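Local coordinates for axin interactor, dorsalization-associated protein (Danio rerio, PDB 2QZQ) that acts as a ventralizing factor in the embryo, binding axin and disrupting its homodimerization so that axin-mediated JNK activation is inhibited, at residues E112-L122 and L142-L150. Sequence-based numbering, arbitrary orientation.
Sequences EIKPGPIVIEL and LYLHLNQTL
Val-119 gives one methyl to each of two aromatic rings of the neighbouring strand, Tyr-143 and His-145. CG2 sits over one face of the Tyr-143 ring, 4.2 Å from its centroid, while CG1 covers a face of the His-145 imidazole, 3.7 Å from that centroid; both are CH-pi contacts. A chi1 of -56° splits the branches this way, with CG1 beside the backbone N. At the edge of the tyrosine ring, in its plane, lies the carbonyl O of Ile-120. The third flat group, the amide of Gln-148, is buried and reaches back into 112-115: NE2 donates to Glu-112 O at 3.0 Å, nearly in the amide plane and fairly straight (164°), and more weakly to a water held by Lys-114 NZ; OE1 takes a weak bond from Lys-114 N. Between these ends, strands 116-120 and 144-150 pair antiparallel, with two backbone bonds at each of Gly-116/Gln-148, Ile-118/Leu-146 and Ile-120/Leu-144. On the face opposite Val-119, Ile-120 CD1 meets Leu-146 CD1 at 3.7 Å, and Phe-88 of strand 85-94 touches Leu-144 and Leu-146, inside the C2-type beta sandwich that forms the C-terminal domain. This largely apolar inner face thus takes in the Gln-148 amide, illustrating how a buried side-chain amide can be satisfied by backbone groups of a neighbouring loop, here tying the segment leading into one strand to the other.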
loop_
_atom_site.group_PDB
_atom_site.type_symbol
_atom_site.label_atom_id
_atom_site.label_comp_id
_atom_site.label_asym_id
_atom_site.label_seq_id
_atom_site.Cartn_x
_atom_site.Cartn_y
_atom_site.Cartn_z
ATOM N N GLU A 112 8.049 11.578 0.307
ATOM C CA GLU A 112 7.767 10.875 1.560
ATOM C C GLU A 112 8.590 9.603 1.767
ATOM O O GLU A 112 8.483 8.944 2.815
ATOM C CB GLU A 112 6.288 10.520 1.664
ATOM C CG GLU A 112 5.381 11.716 1.686
ATOM C CD GLU A 112 3.947 11.304 1.868
ATOM O OE1 GLU A 112 3.575 11.065 3.023
ATOM O OE2 GLU A 112 3.204 11.226 0.870
ATOM N N ILE A 113 9.403 9.263 0.771
ATOM C CA ILE A 113 10.272 8.093 0.867
ATOM C C ILE A 113 11.500 8.479 1.683
ATOM O O ILE A 113 12.280 9.337 1.252
ATOM C CB ILE A 113 10.678 7.561 -0.527
ATOM C CG1 ILE A 113 9.421 7.143 -1.302
ATOM C CG2 ILE A 113 11.651 6.387 -0.364
ATOM C CD1 ILE A 113 9.662 6.748 -2.739
ATOM N N LYS A 114 11.613 7.867 2.860
ATOM C CA LYS A 114 12.641 8.112 3.869
ATOM C C LYS A 114 12.684 6.863 4.769
ATOM O O LYS A 114 11.657 6.200 4.957
ATOM C CB LYS A 114 12.342 9.397 4.680
ATOM C CG LYS A 114 11.130 9.313 5.600
ATOM C CD LYS A 114 11.042 10.476 6.610
ATOM C CE LYS A 114 9.709 10.479 7.414
ATOM N NZ LYS A 114 8.935 9.171 7.479
ATOM N N PRO A 115 13.862 6.522 5.332
ATOM C CA PRO A 115 13.979 5.326 6.172
ATOM C C PRO A 115 13.092 5.348 7.423
ATOM O O PRO A 115 12.789 6.422 7.950
ATOM C CB PRO A 115 15.466 5.311 6.554
ATOM C CG PRO A 115 15.918 6.693 6.375
ATOM C CD PRO A 115 15.153 7.231 5.216
ATOM N N GLY A 116 12.653 4.175 7.875
ATOM C CA GLY A 116 11.979 4.079 9.160
ATOM C C GLY A 116 10.467 3.952 9.100
ATOM O O GLY A 116 9.894 3.822 8.011
ATOM N N PRO A 117 9.823 3.963 10.279
ATOM C CA PRO A 117 8.367 3.876 10.403
ATOM C C PRO A 117 7.642 5.088 9.824
ATOM O O PRO A 117 8.109 6.225 9.925
ATOM C CB PRO A 117 8.147 3.802 11.912
ATOM C CG PRO A 117 9.343 4.503 12.499
ATOM C CD PRO A 117 10.465 4.054 11.607
ATOM N N ILE A 118 6.508 4.819 9.192
ATOM C CA ILE A 118 5.585 5.868 8.751
ATOM C C ILE A 118 4.147 5.365 8.959
ATOM O O ILE A 118 3.871 4.172 8.766
ATOM C CB ILE A 118 5.824 6.262 7.251
ATOM C CG1 ILE A 118 4.916 7.425 6.816
ATOM C CG2 ILE A 118 5.696 5.046 6.309
ATOM C CD1 ILE A 118 5.204 7.887 5.412
ATOM N N VAL A 119 3.250 6.259 9.386
ATOM C CA VAL A 119 1.825 5.943 9.379
ATOM C C VAL A 119 1.138 6.815 8.315
ATOM O O VAL A 119 1.498 7.991 8.102
ATOM C CB VAL A 119 1.144 6.055 10.803
ATOM C CG1 VAL A 119 1.876 5.155 11.840
ATOM C CG2 VAL A 119 1.082 7.488 11.281
ATOM N N ILE A 120 0.201 6.218 7.596
ATOM C CA ILE A 120 -0.458 6.913 6.518
ATOM C C ILE A 120 -1.967 6.695 6.695
ATOM O O ILE A 120 -2.423 5.571 6.960
ATOM C CB ILE A 120 -0.073 6.365 5.126
ATOM C CG1 ILE A 120 1.447 6.371 4.896
ATOM C CG2 ILE A 120 -0.788 7.176 4.031
ATOM C CD1 ILE A 120 1.871 5.613 3.632
ATOM N N GLU A 121 -2.712 7.791 6.538
ATOM C CA GLU A 121 -4.178 7.784 6.653
ATOM C C GLU A 121 -4.873 7.102 5.466
ATOM O O GLU A 121 -4.329 7.032 4.338
ATOM C CB GLU A 121 -4.702 9.230 6.824
ATOM C CG GLU A 121 -4.710 10.075 5.523
ATOM C CD GLU A 121 -3.369 10.750 5.207
ATOM O OE1 GLU A 121 -2.324 10.345 5.753
ATOM O OE2 GLU A 121 -3.362 11.673 4.364
ATOM N N LEU A 122 -6.092 6.627 5.716
ATOM C CA LEU A 122 -6.865 5.931 4.689
ATOM C C LEU A 122 -7.974 6.818 4.128
ATOM O O LEU A 122 -8.651 7.528 4.878
ATOM C CB LEU A 122 -7.484 4.634 5.234
ATOM C CG LEU A 122 -6.226 3.786 5.566
ATOM C CD1 LEU A 122 -6.285 3.044 6.848
ATOM C CD2 LEU A 122 -5.721 2.993 4.389
ATOM N N LEU A 142 -6.501 5.298 13.312
ATOM C CA LEU A 142 -6.383 3.988 12.695
ATOM C C LEU A 142 -5.779 4.192 11.318
ATOM O O LEU A 142 -6.433 4.741 10.403
ATOM C CB LEU A 142 -7.777 3.321 12.598
ATOM C CG LEU A 142 -8.398 3.010 13.959
ATOM C CD1 LEU A 142 -9.907 2.670 13.798
ATOM C CD2 LEU A 142 -7.630 1.866 14.653
ATOM N N TYR A 143 -4.524 3.781 11.195
ATOM C CA TYR A 143 -3.668 4.090 10.045
ATOM C C TYR A 143 -3.110 2.837 9.402
ATOM O O TYR A 143 -3.142 1.750 9.982
ATOM C CB TYR A 143 -2.463 4.922 10.524
ATOM C CG TYR A 143 -2.802 6.287 11.100
ATOM C CD1 TYR A 143 -3.099 7.350 10.252
ATOM C CD2 TYR A 143 -2.751 6.523 12.477
ATOM C CE1 TYR A 143 -3.386 8.606 10.741
ATOM C CE2 TYR A 143 -3.052 7.783 12.995
ATOM C CZ TYR A 143 -3.364 8.820 12.111
ATOM O OH TYR A 143 -3.636 10.077 12.562
ATOM N N LEU A 144 -2.543 2.998 8.222
ATOM C CA LEU A 144 -1.644 1.994 7.658
ATOM C C LEU A 144 -0.235 2.243 8.217
ATOM O O LEU A 144 0.300 3.346 8.087
ATOM C CB LEU A 144 -1.641 2.088 6.128
ATOM C CG LEU A 144 -0.711 1.154 5.354
ATOM C CD1 LEU A 144 -1.138 -0.340 5.496
ATOM C CD2 LEU A 144 -0.620 1.585 3.894
ATOM N N HIS A 145 0.354 1.212 8.827
ATOM C CA HIS A 145 1.690 1.317 9.446
ATOM C C HIS A 145 2.670 0.592 8.568
ATOM O O HIS A 145 2.505 -0.617 8.320
ATOM C CB HIS A 145 1.709 0.638 10.804
ATOM C CG HIS A 145 0.967 1.374 11.870
ATOM N ND1 HIS A 145 -0.410 1.452 11.910
ATOM C CD2 HIS A 145 1.411 2.047 12.954
ATOM C CE1 HIS A 145 -0.782 2.149 12.970
ATOM N NE2 HIS A 145 0.305 2.514 13.621
ATOM N N LEU A 146 3.664 1.338 8.069
ATOM C CA LEU A 146 4.733 0.801 7.228
ATOM C C LEU A 146 6.113 1.027 7.845
ATOM O O LEU A 146 6.289 1.906 8.710
ATOM C CB LEU A 146 4.744 1.450 5.830
ATOM C CG LEU A 146 3.443 1.571 5.027
ATOM C CD1 LEU A 146 3.662 2.426 3.778
ATOM C CD2 LEU A 146 2.932 0.184 4.691
ATOM N N ASN A 147 7.072 0.225 7.393
ATOM C CA ASN A 147 8.506 0.506 7.631
ATOM C C ASN A 147 9.202 0.568 6.291
ATOM O O ASN A 147 9.035 -0.339 5.462
ATOM C CB ASN A 147 9.159 -0.542 8.551
ATOM C CG ASN A 147 10.560 -0.129 9.013
ATOM O OD1 ASN A 147 10.753 0.975 9.468
ATOM N ND2 ASN A 147 11.531 -1.022 8.871
ATOM N N GLN A 148 9.955 1.653 6.058
ATOM C CA GLN A 148 10.699 1.831 4.807
ATOM C C GLN A 148 12.179 1.497 5.015
ATOM O O GLN A 148 12.784 1.920 6.005
ATOM C CB GLN A 148 10.601 3.272 4.269
ATOM C CG GLN A 148 9.230 3.913 4.377
ATOM C CD GLN A 148 9.102 5.135 3.500
ATOM O OE1 GLN A 148 9.551 5.138 2.349
ATOM N NE2 GLN A 148 8.486 6.191 4.036
ATOM N N THR A 149 12.729 0.717 4.093
ATOM C CA THR A 149 14.155 0.407 4.078
ATOM C C THR A 149 14.673 0.740 2.701
ATOM O O THR A 149 14.152 0.257 1.679
ATOM C CB THR A 149 14.468 -1.079 4.354
ATOM O OG1 THR A 149 13.760 -1.518 5.513
ATOM C CG2 THR A 149 15.983 -1.278 4.568
ATOM N N LEU A 150 15.733 1.547 2.685
ATOM C CA LEU A 150 16.365 1.951 1.450
ATOM C C LEU A 150 17.677 1.181 1.292
ATOM O O LEU A 150 18.517 1.161 2.199
ATOM C CB LEU A 150 16.538 3.475 1.410
ATOM C CG LEU A 150 15.274 4.303 1.091
ATOM C CD1 LEU A 150 14.282 4.344 2.244
ATOM C CD2 LEU A 150 15.652 5.719 0.672
HETATM O O HOH W 1 9.396 6.648 6.813
HETATM O O HOH W 2 -6.579 6.966 8.827
#